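Local coordinates for protein Xaa-Pro Dipeptidase (Alteromonas macleodii, PDB 2QS8) that probably cleaves the C-terminal residue from dipeptides or other short substrates, as a metal-dependent carboxypeptidase of the amidohydrolase superfamily, at residues A[264-278]-A[312-326]. Sequence-based numbering, arbitrary orientation.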
HETATM    1  N   MSE A 264       0.742 -34.656   0.250  1.00 30.74           N
HETATM    2  CA  MSE A 264       0.603 -35.604  -0.835  1.00 30.58           C
HETATM    3  C   MSE A 264      -0.842 -35.824  -1.239  1.00 31.24           C
HETATM    4  O   MSE A 264      -1.152 -35.800  -2.423  1.00 31.20           O
HETATM    5  CB  MSE A 264       1.259 -36.917  -0.454  1.00 30.35           C
HETATM    6  CG  MSE A 264       2.753 -36.768  -0.285  1.00 28.22           C
HETATM    7 SE   MSE A 264       3.709 -38.493  -0.163  1.00 31.49          SE
HETATM    8  CE  MSE A 264       3.662 -38.848   1.744  1.00 26.17           C
ATOM      9  N   ASP A 265      -1.726 -36.022  -0.265  1.00 32.36           N
ATOM     10  CA  ASP A 265      -3.136 -36.211  -0.578  1.00 34.31           C
ATOM     11  C   ASP A 265      -3.723 -34.923  -1.159  1.00 35.25           C
ATOM     12  O   ASP A 265      -4.582 -34.961  -2.039  1.00 36.51           O
ATOM     13  CB  ASP A 265      -3.923 -36.630   0.667  1.00 35.88           C
ATOM     14  CG  ASP A 265      -3.578 -38.041   1.126  1.00 35.95           C
ATOM     15  OD1 ASP A 265      -3.447 -38.926   0.256  1.00 37.69           O
ATOM     16  OD2 ASP A 265      -3.451 -38.273   2.347  1.00 34.48           O
ATOM     17  N   LEU A 266      -3.266 -33.782  -0.663  1.00 34.02           N
ATOM     18  CA  LEU A 266      -3.751 -32.513  -1.182  1.00 33.32           C
ATOM     19  C   LEU A 266      -3.362 -32.388  -2.649  1.00 33.07           C
ATOM     20  O   LEU A 266      -4.169 -31.983  -3.474  1.00 33.59           O
ATOM     21  CB  LEU A 266      -3.168 -31.346  -0.383  1.00 33.31           C
ATOM     22  CG  LEU A 266      -3.833 -31.093   0.971  1.00 31.99           C
ATOM     23  CD1 LEU A 266      -3.033 -30.070   1.756  1.00 32.38           C
ATOM     24  CD2 LEU A 266      -5.265 -30.603   0.752  1.00 30.30           C
HETATM   25  N   MSE A 267      -2.125 -32.747  -2.981  1.00 32.47           N
HETATM   26  CA  MSE A 267      -1.677 -32.660  -4.365  1.00 31.24           C
HETATM   27  C   MSE A 267      -2.446 -33.595  -5.285  1.00 32.68           C
HETATM   28  O   MSE A 267      -2.712 -33.261  -6.439  1.00 33.84           O
HETATM   29  CB  MSE A 267      -0.189 -32.959  -4.451  1.00 27.38           C
HETATM   30  CG  MSE A 267       0.667 -31.811  -3.991  1.00 22.59           C
HETATM   31 SE   MSE A 267       2.545 -32.325  -4.148  1.00 26.26          SE
HETATM   32  CE  MSE A 267       2.831 -32.037  -6.083  1.00 14.55           C
ATOM     33  N   ILE A 268      -2.810 -34.760  -4.763  1.00 33.30           N
ATOM     34  CA  ILE A 268      -3.569 -35.723  -5.539  1.00 33.85           C
ATOM     35  C   ILE A 268      -4.984 -35.193  -5.767  1.00 33.60           C
ATOM     36  O   ILE A 268      -5.518 -35.279  -6.866  1.00 33.64           O
ATOM     37  CB  ILE A 268      -3.649 -37.078  -4.813  1.00 34.44           C
ATOM     38  CG1 ILE A 268      -2.247 -37.685  -4.723  1.00 35.73           C
ATOM     39  CG2 ILE A 268      -4.585 -38.020  -5.557  1.00 34.38           C
ATOM     40  CD1 ILE A 268      -2.169 -38.924  -3.872  1.00 37.12           C
ATOM     41  N   GLU A 269      -5.577 -34.636  -4.720  1.00 35.13           N
ATOM     42  CA  GLU A 269      -6.933 -34.100  -4.803  1.00 37.10           C
ATOM     43  C   GLU A 269      -7.056 -32.905  -5.740  1.00 37.04           C
ATOM     44  O   GLU A 269      -8.066 -32.745  -6.420  1.00 37.48           O
ATOM     45  CB  GLU A 269      -7.405 -33.691  -3.413  1.00 39.53           C
ATOM     46  CG  GLU A 269      -8.834 -33.196  -3.346  1.00 45.16           C
ATOM     47  CD  GLU A 269      -9.128 -32.475  -2.035  1.00 50.12           C
ATOM     48  OE1 GLU A 269      -8.780 -33.015  -0.959  1.00 51.85           O
ATOM     49  OE2 GLU A 269      -9.709 -31.367  -2.081  1.00 51.22           O
ATOM     50  N   ASN A 270      -6.029 -32.060  -5.757  1.00 36.63           N
ATOM     51  CA  ASN A 270      -6.025 -30.864  -6.592  1.00 36.07           C
ATOM     52  C   ASN A 270      -5.368 -31.103  -7.953  1.00 35.05           C
ATOM     53  O   ASN A 270      -5.375 -30.227  -8.809  1.00 33.37           O
ATOM     54  CB  ASN A 270      -5.301 -29.720  -5.867  1.00 37.99           C
ATOM     55  CG  ASN A 270      -6.054 -29.229  -4.636  1.00 39.81           C
ATOM     56  OD1 ASN A 270      -7.115 -28.618  -4.744  1.00 42.51           O
ATOM     57  ND2 ASN A 270      -5.506 -29.500  -3.460  1.00 40.18           N
ATOM     58  N   GLY A 271      -4.804 -32.293  -8.139  1.00 34.94           N
ATOM     59  CA  GLY A 271      -4.142 -32.614  -9.393  1.00 33.68           C
ATOM     60  C   GLY A 271      -2.907 -31.762  -9.635  1.00 32.75           C
ATOM     61  O   GLY A 271      -2.676 -31.296 -10.748  1.00 31.52           O
ATOM     62  N   THR A 272      -2.113 -31.558  -8.589  1.00 31.70           N
ATOM     63  CA  THR A 272      -0.899 -30.748  -8.692  1.00 30.05           C
ATOM     64  C   THR A 272       0.276 -31.607  -9.145  1.00 29.45           C
ATOM     65  O   THR A 272       0.407 -32.741  -8.705  1.00 28.54           O
ATOM     66  CB  THR A 272      -0.531 -30.130  -7.333  1.00 29.54           C
ATOM     67  OG1 THR A 272      -1.717 -29.682  -6.662  1.00 29.15           O
ATOM     68  CG2 THR A 272       0.412 -28.950  -7.543  1.00 30.05           C
ATOM     69  N   TYR A 273       1.128 -31.073 -10.015  1.00 30.43           N
ATOM     70  CA  TYR A 273       2.295 -31.819 -10.490  1.00 31.28           C
ATOM     71  C   TYR A 273       3.519 -31.664  -9.589  1.00 31.91           C
ATOM     72  O   TYR A 273       3.778 -30.584  -9.066  1.00 31.66           O
ATOM     73  CB  TYR A 273       2.674 -31.396 -11.913  1.00 31.56           C
ATOM     74  CG  TYR A 273       1.979 -32.195 -12.997  1.00 32.63           C
ATOM     75  CD1 TYR A 273       0.772 -31.759 -13.556  1.00 31.95           C
ATOM     76  CD2 TYR A 273       2.526 -33.395 -13.458  1.00 32.08           C
ATOM     77  CE1 TYR A 273       0.130 -32.500 -14.562  1.00 32.45           C
ATOM     78  CE2 TYR A 273       1.894 -34.148 -14.458  1.00 34.09           C
ATOM     79  CZ  TYR A 273       0.700 -33.696 -15.011  1.00 34.48           C
ATOM     80  OH  TYR A 273       0.111 -34.430 -16.017  1.00 34.48           O
ATOM     81  N   TYR A 274       4.255 -32.763  -9.405  1.00 32.07           N
ATOM     82  CA  TYR A 274       5.464 -32.768  -8.592  1.00 30.82           C
ATOM     83  C   TYR A 274       6.699 -32.848  -9.500  1.00 30.05           C
ATOM     84  O   TYR A 274       6.851 -33.798 -10.258  1.00 29.53           O
ATOM     85  CB  TYR A 274       5.466 -33.958  -7.621  1.00 32.38           C
ATOM     86  CG  TYR A 274       6.733 -34.084  -6.781  1.00 34.79           C
ATOM     87  CD1 TYR A 274       7.210 -35.330  -6.384  1.00 34.73           C
ATOM     88  CD2 TYR A 274       7.440 -32.956  -6.371  1.00 35.39           C
ATOM     89  CE1 TYR A 274       8.358 -35.449  -5.599  1.00 36.04           C
ATOM     90  CE2 TYR A 274       8.583 -33.063  -5.588  1.00 36.07           C
ATOM     91  CZ  TYR A 274       9.035 -34.311  -5.206  1.00 36.69           C
ATOM     92  OH  TYR A 274      10.168 -34.417  -4.430  1.00 36.57           O
ATOM     93  N   VAL A 275       7.564 -31.838  -9.419  1.00 28.36           N
ATOM     94  CA  VAL A 275       8.801 -31.775 -10.203  1.00 25.92           C
ATOM     95  C   VAL A 275       9.918 -31.929  -9.164  1.00 26.88           C
ATOM     96  O   VAL A 275      10.347 -30.960  -8.544  1.00 25.89           O
ATOM     97  CB  VAL A 275       8.933 -30.423 -10.908  1.00 24.97           C
ATOM     98  CG1 VAL A 275      10.113 -30.434 -11.839  1.00 23.96           C
ATOM     99  CG2 VAL A 275       7.672 -30.112 -11.652  1.00 22.87           C
ATOM    100  N   PRO A 276      10.413 -33.159  -8.980  1.00 27.13           N
ATOM    101  CA  PRO A 276      11.461 -33.485  -8.014  1.00 26.53           C
ATOM    102  C   PRO A 276      12.843 -32.833  -8.065  1.00 25.61           C
ATOM    103  O   PRO A 276      13.352 -32.424  -7.031  1.00 26.12           O
ATOM    104  CB  PRO A 276      11.540 -35.006  -8.104  1.00 28.38           C
ATOM    105  CG  PRO A 276      11.236 -35.261  -9.532  1.00 28.93           C
ATOM    106  CD  PRO A 276      10.081 -34.333  -9.804  1.00 26.93           C
ATOM    107  N   THR A 277      13.445 -32.728  -9.240  1.00 24.57           N
ATOM    108  CA  THR A 277      14.798 -32.180  -9.356  1.00 24.70           C
ATOM    109  C   THR A 277      15.725 -32.949  -8.420  1.00 24.69           C
ATOM    110  O   THR A 277      16.450 -32.361  -7.606  1.00 25.14           O
ATOM    111  CB  THR A 277      14.886 -30.661  -9.009  1.00 25.45           C
ATOM    112  OG1 THR A 277      14.707 -30.457  -7.594  1.00 23.71           O
ATOM    113  CG2 THR A 277      13.849 -29.881  -9.808  1.00 23.15           C
ATOM    114  N   ILE A 278      15.686 -34.272  -8.529  1.00 24.21           N
ATOM    115  CA  ILE A 278      16.535 -35.119  -7.700  1.00 25.77           C
ATOM    116  C   ILE A 278      18.011 -34.783  -7.942  1.00 27.18           C
ATOM    117  O   ILE A 278      18.790 -34.702  -6.999  1.00 27.76           O
ATOM    118  CB  ILE A 278      16.318 -36.623  -7.999  1.00 25.33           C
ATOM    119  CG1 ILE A 278      14.850 -36.990  -7.796  1.00 23.72           C
ATOM    120  CG2 ILE A 278      17.193 -37.468  -7.070  1.00 23.50           C
ATOM    121  CD1 ILE A 278      14.504 -38.386  -8.250  1.00 29.14           C
ATOM    122  N   THR A 312      11.954 -38.540  -0.691  1.00 34.90           N
ATOM    123  CA  THR A 312      10.624 -37.976  -0.860  1.00 32.20           C
ATOM    124  C   THR A 312      10.038 -38.398  -2.212  1.00 32.74           C
ATOM    125  O   THR A 312       8.845 -38.675  -2.327  1.00 31.33           O
ATOM    126  CB  THR A 312      10.671 -36.438  -0.770  1.00 31.42           C
ATOM    127  OG1 THR A 312      10.912 -36.055   0.590  1.00 32.26           O
ATOM    128  CG2 THR A 312       9.370 -35.822  -1.234  1.00 28.95           C
ATOM    129  N   PHE A 313      10.887 -38.456  -3.231  1.00 33.53           N
ATOM    130  CA  PHE A 313      10.448 -38.849  -4.567  1.00 35.17           C
ATOM    131  C   PHE A 313       9.767 -40.216  -4.572  1.00 35.64           C
ATOM    132  O   PHE A 313       8.685 -40.375  -5.136  1.00 33.83           O
ATOM    133  CB  PHE A 313      11.642 -38.889  -5.528  1.00 35.84           C
ATOM    134  CG  PHE A 313      11.305 -39.442  -6.887  1.00 36.84           C
ATOM    135  CD1 PHE A 313      10.671 -38.651  -7.834  1.00 37.39           C
ATOM    136  CD2 PHE A 313      11.599 -40.769  -7.208  1.00 36.44           C
ATOM    137  CE1 PHE A 313      10.332 -39.155  -9.084  1.00 37.73           C
ATOM    138  CE2 PHE A 313      11.263 -41.286  -8.455  1.00 37.21           C
ATOM    139  CZ  PHE A 313      10.628 -40.475  -9.397  1.00 38.30           C
ATOM    140  N   ARG A 314      10.420 -41.203  -3.957  1.00 36.49           N
ATOM    141  CA  ARG A 314       9.884 -42.559  -3.894  1.00 37.63           C
ATOM    142  C   ARG A 314       8.516 -42.555  -3.232  1.00 37.98           C
ATOM    143  O   ARG A 314       7.567 -43.141  -3.754  1.00 38.40           O
ATOM    144  CB  ARG A 314      10.834 -43.475  -3.120  1.00 39.17           C
ATOM    145  CG  ARG A 314      10.287 -44.869  -2.871  1.00 41.48           C
ATOM    146  CD  ARG A 314      11.260 -45.707  -2.054  1.00 44.13           C
ATOM    147  NE  ARG A 314      12.450 -46.101  -2.812  1.00 46.63           N
ATOM    148  CZ  ARG A 314      12.443 -46.976  -3.816  1.00 47.88           C
ATOM    149  NH1 ARG A 314      11.308 -47.554  -4.187  1.00 48.85           N
ATOM    150  NH2 ARG A 314      13.572 -47.282  -4.445  1.00 46.93           N
ATOM    151  N   LYS A 315       8.424 -41.889  -2.083  1.00 38.44           N
ATOM    152  CA  LYS A 315       7.172 -41.785  -1.336  1.00 39.27           C
ATOM    153  C   LYS A 315       6.054 -41.181  -2.183  1.00 38.16           C
ATOM    154  O   LYS A 315       4.935 -41.692  -2.213  1.00 37.68           O
ATOM    155  CB  LYS A 315       7.368 -40.921  -0.087  1.00 41.94           C
ATOM    156  CG  LYS A 315       8.238 -41.542   0.998  1.00 47.11           C
ATOM    157  CD  LYS A 315       8.425 -40.576   2.168  1.00 50.81           C
ATOM    158  CE  LYS A 315       8.940 -41.284   3.421  1.00 53.54           C
ATOM    159  NZ  LYS A 315      10.246 -41.975   3.212  1.00 55.35           N
ATOM    160  N   ALA A 316       6.365 -40.086  -2.869  1.00 36.61           N
ATOM    161  CA  ALA A 316       5.381 -39.407  -3.695  1.00 35.27           C
ATOM    162  C   ALA A 316       4.928 -40.286  -4.847  1.00 34.20           C
ATOM    163  O   ALA A 316       3.743 -40.358  -5.147  1.00 31.30           O
ATOM    164  CB  ALA A 316       5.954 -38.105  -4.233  1.00 33.17           C
ATOM    165  N   TYR A 317       5.881 -40.948  -5.490  1.00 36.02           N
ATOM    166  CA  TYR A 317       5.561 -41.821  -6.611  1.00 39.07           C
ATOM    167  C   TYR A 317       4.645 -42.970  -6.206  1.00 38.81           C
ATOM    168  O   TYR A 317       3.609 -43.185  -6.825  1.00 39.17           O
ATOM    169  CB  TYR A 317       6.830 -42.396  -7.237  1.00 40.30           C
ATOM    170  CG  TYR A 317       6.533 -43.419  -8.303  1.00 42.42           C
ATOM    171  CD1 TYR A 317       5.920 -43.048  -9.496  1.00 43.09           C
ATOM    172  CD2 TYR A 317       6.824 -44.767  -8.099  1.00 43.88           C
ATOM    173  CE1 TYR A 317       5.600 -43.996 -10.464  1.00 45.46           C
ATOM    174  CE2 TYR A 317       6.507 -45.725  -9.057  1.00 44.92           C
ATOM    175  CZ  TYR A 317       5.894 -45.334 -10.234  1.00 45.81           C
ATOM    176  OH  TYR A 317       5.559 -46.282 -11.178  1.00 47.90           O
ATOM    177  N   GLU A 318       5.029 -43.709  -5.173  1.00 38.84           N
ATOM    178  CA  GLU A 318       4.221 -44.836  -4.723  1.00 40.44           C
ATOM    179  C   GLU A 318       2.826 -44.384  -4.284  1.00 39.82           C
ATOM    180  O   GLU A 318       1.835 -45.057  -4.553  1.00 40.24           O
ATOM    181  CB  GLU A 318       4.929 -45.563  -3.580  1.00 41.44           C
ATOM    182  CG  GLU A 318       6.368 -45.937  -3.908  1.00 45.26           C
ATOM    183  CD  GLU A 318       7.058 -46.692  -2.782  1.00 47.97           C
ATOM    184  OE1 GLU A 318       6.797 -46.381  -1.597  1.00 50.45           O
ATOM    185  OE2 GLU A 318       7.876 -47.585  -3.082  1.00 48.03           O
ATOM    186  N   LYS A 319       2.753 -43.232  -3.625  1.00 39.02           N
ATOM    187  CA  LYS A 319       1.478 -42.689  -3.162  1.00 37.75           C
ATOM    188  C   LYS A 319       0.570 -42.294  -4.331  1.00 36.00           C
ATOM    189  O   LYS A 319      -0.632 -42.087  -4.151  1.00 36.93           O
ATOM    190  CB  LYS A 319       1.720 -41.474  -2.273  1.00 38.91           C
ATOM    191  CG  LYS A 319       0.469 -40.908  -1.632  1.00 41.88           C
ATOM    192  CD  LYS A 319      -0.015 -41.788  -0.491  1.00 44.06           C
ATOM    193  CE  LYS A 319      -1.212 -41.170   0.217  1.00 44.46           C
ATOM    194  NZ  LYS A 319      -1.608 -41.969   1.412  1.00 47.66           N
ATOM    195  N   GLY A 320       1.145 -42.169  -5.524  1.00 33.86           N
ATOM    196  CA  GLY A 320       0.348 -41.817  -6.685  1.00 32.70           C
ATOM    197  C   GLY A 320       0.291 -40.346  -7.061  1.00 31.83           C
ATOM    198  O   GLY A 320      -0.585 -39.938  -7.826  1.00 31.27           O
ATOM    199  N   VAL A 321       1.210 -39.546  -6.525  1.00 29.75           N
ATOM    200  CA  VAL A 321       1.272 -38.121  -6.830  1.00 26.25           C
ATOM    201  C   VAL A 321       1.717 -37.931  -8.281  1.00 25.82           C
ATOM    202  O   VAL A 321       2.643 -38.592  -8.740  1.00 25.54           O
ATOM    203  CB  VAL A 321       2.278 -37.401  -5.902  1.00 25.25           C
ATOM    204  CG1 VAL A 321       2.458 -35.955  -6.339  1.00 24.60           C
ATOM    205  CG2 VAL A 321       1.799 -37.466  -4.468  1.00 20.35           C
ATOM    206  N   LYS A 322       1.060 -37.032  -9.006  1.00 27.66           N
ATOM    207  CA  LYS A 322       1.432 -36.784 -10.392  1.00 28.68           C
ATOM    208  C   LYS A 322       2.859 -36.239 -10.438  1.00 29.36           C
ATOM    209  O   LYS A 322       3.241 -35.394  -9.622  1.00 28.38           O
ATOM    210  CB  LYS A 322       0.458 -35.799 -11.033  1.00 31.85           C
ATOM    211  CG  LYS A 322      -0.970 -36.312 -11.056  1.00 35.55           C
ATOM    212  CD  LYS A 322      -1.952 -35.180 -11.281  1.00 39.84           C
ATOM    213  CE  LYS A 322      -1.970 -34.743 -12.720  1.00 41.59           C
ATOM    214  NZ  LYS A 322      -2.584 -35.816 -13.548  1.00 46.21           N
ATOM    215  N   ILE A 323       3.638 -36.727 -11.398  1.00 28.25           N
ATOM    216  CA  ILE A 323       5.026 -36.331 -11.531  1.00 27.57           C
ATOM    217  C   ILE A 323       5.417 -35.944 -12.948  1.00 27.28           C
ATOM    218  O   ILE A 323       5.087 -36.637 -13.910  1.00 28.82           O
ATOM    219  CB  ILE A 323       5.955 -37.477 -11.050  1.00 28.11           C
ATOM    220  CG1 ILE A 323       5.833 -37.630  -9.529  1.00 29.63           C
ATOM    221  CG2 ILE A 323       7.388 -37.213 -11.470  1.00 27.89           C
ATOM    222  CD1 ILE A 323       6.623 -38.790  -8.940  1.00 30.66           C
ATOM    223  N   ALA A 324       6.123 -34.818 -13.063  1.00 26.94           N
ATOM    224  CA  ALA A 324       6.606 -34.325 -14.346  1.00 25.20           C
ATOM    225  C   ALA A 324       8.115 -34.101 -14.220  1.00 25.76           C
ATOM    226  O   ALA A 324       8.596 -33.628 -13.185  1.00 23.55           O
ATOM    227  CB  ALA A 324       5.904 -33.022 -14.718  1.00 24.15           C
ATOM    228  N   PHE A 325       8.845 -34.452 -15.275  1.00 24.87           N
ATOM    229  CA  PHE A 325      10.302 -34.331 -15.326  1.00 25.21           C
ATOM    230  C   PHE A 325      10.860 -32.904 -15.112  1.00 26.53           C
ATOM    231  O   PHE A 325      10.475 -31.963 -15.813  1.00 26.24           O
ATOM    232  CB  PHE A 325      10.793 -34.865 -16.672  1.00 24.33           C
ATOM    233  CG  PHE A 325      12.272 -35.069 -16.743  1.00 26.46           C
ATOM    234  CD1 PHE A 325      12.828 -36.291 -16.392  1.00 27.74           C
ATOM    235  CD2 PHE A 325      13.108 -34.054 -17.189  1.00 26.41           C
ATOM    236  CE1 PHE A 325      14.192 -36.502 -16.493  1.00 28.82           C
ATOM    237  CE2 PHE A 325      14.468 -34.256 -17.290  1.00 28.47           C
ATOM    238  CZ  PHE A 325      15.014 -35.485 -16.942  1.00 28.58           C
ATOM    239  N   GLY A 326      11.782 -32.775 -14.160  1.00 25.33           N
ATOM    240  CA  GLY A 326      12.404 -31.496 -13.853  1.00 25.29           C
ATOM    241  C   GLY A 326      13.725 -31.694 -13.120  1.00 23.54           C
ATOM    242  O   GLY A 326      13.776 -32.411 -12.127  1.00 22.05           O
TER
HETATM  243  O   HOH W   1      -0.927 -35.226  -8.121  1.00 25.46           O
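Y274 of strand 273-275 pairs with the chain around I323 in a single parallel bridge: Y274 N donates to K322 O (2.8 Å), and A324 N returns a bond to Y274 O (3.1 Å). Helices 264-270 and 312-319 lie beside this pairing, their axes 10.8 Å apart at 46°. The Y274 ring lies against helix 312-319, its CG anti to the backbone N (chi1 177°), bringing CD1 to 3.7 Å from A316 CB; its hydroxyl bonds to H255 O. Y273 takes the other side of the strand. K322 bends at chi3 and chi4, which lays its CE over one ring face in a CH-pi contact, 4.0 Å from the Y273 centroid, while A324 CB nears Y273 CD2 and E361 bonds the hydroxyl. Losing the ring of Y273 to an alanine is likely to leave the K322 methylenes without their aromatic face and E361 without its phenolic partner. V321, just past helix 312-319, puts CG1 against Y274 CB and M267 CE and CG2 against I268 CG1 at 4.1 Å. Further along, I278 CD1 sits over the F313 ring, 3.9 Å from its centroid. A water joins the two segments, donating to T272 O and accepting from K322 N. At the exposed end D265 OD1 and K319 NZ form a long salt bridge (3.7 Å). The parallel pairing, with helices packed outside it, is that of neighbouring strands in the TIM barrel of an amidohydrolase. Backbone bonds and apolar side chains thus hold the buried part, with charge at its margin, and the strand runs on through P276 to T277, which touches the bound methionine.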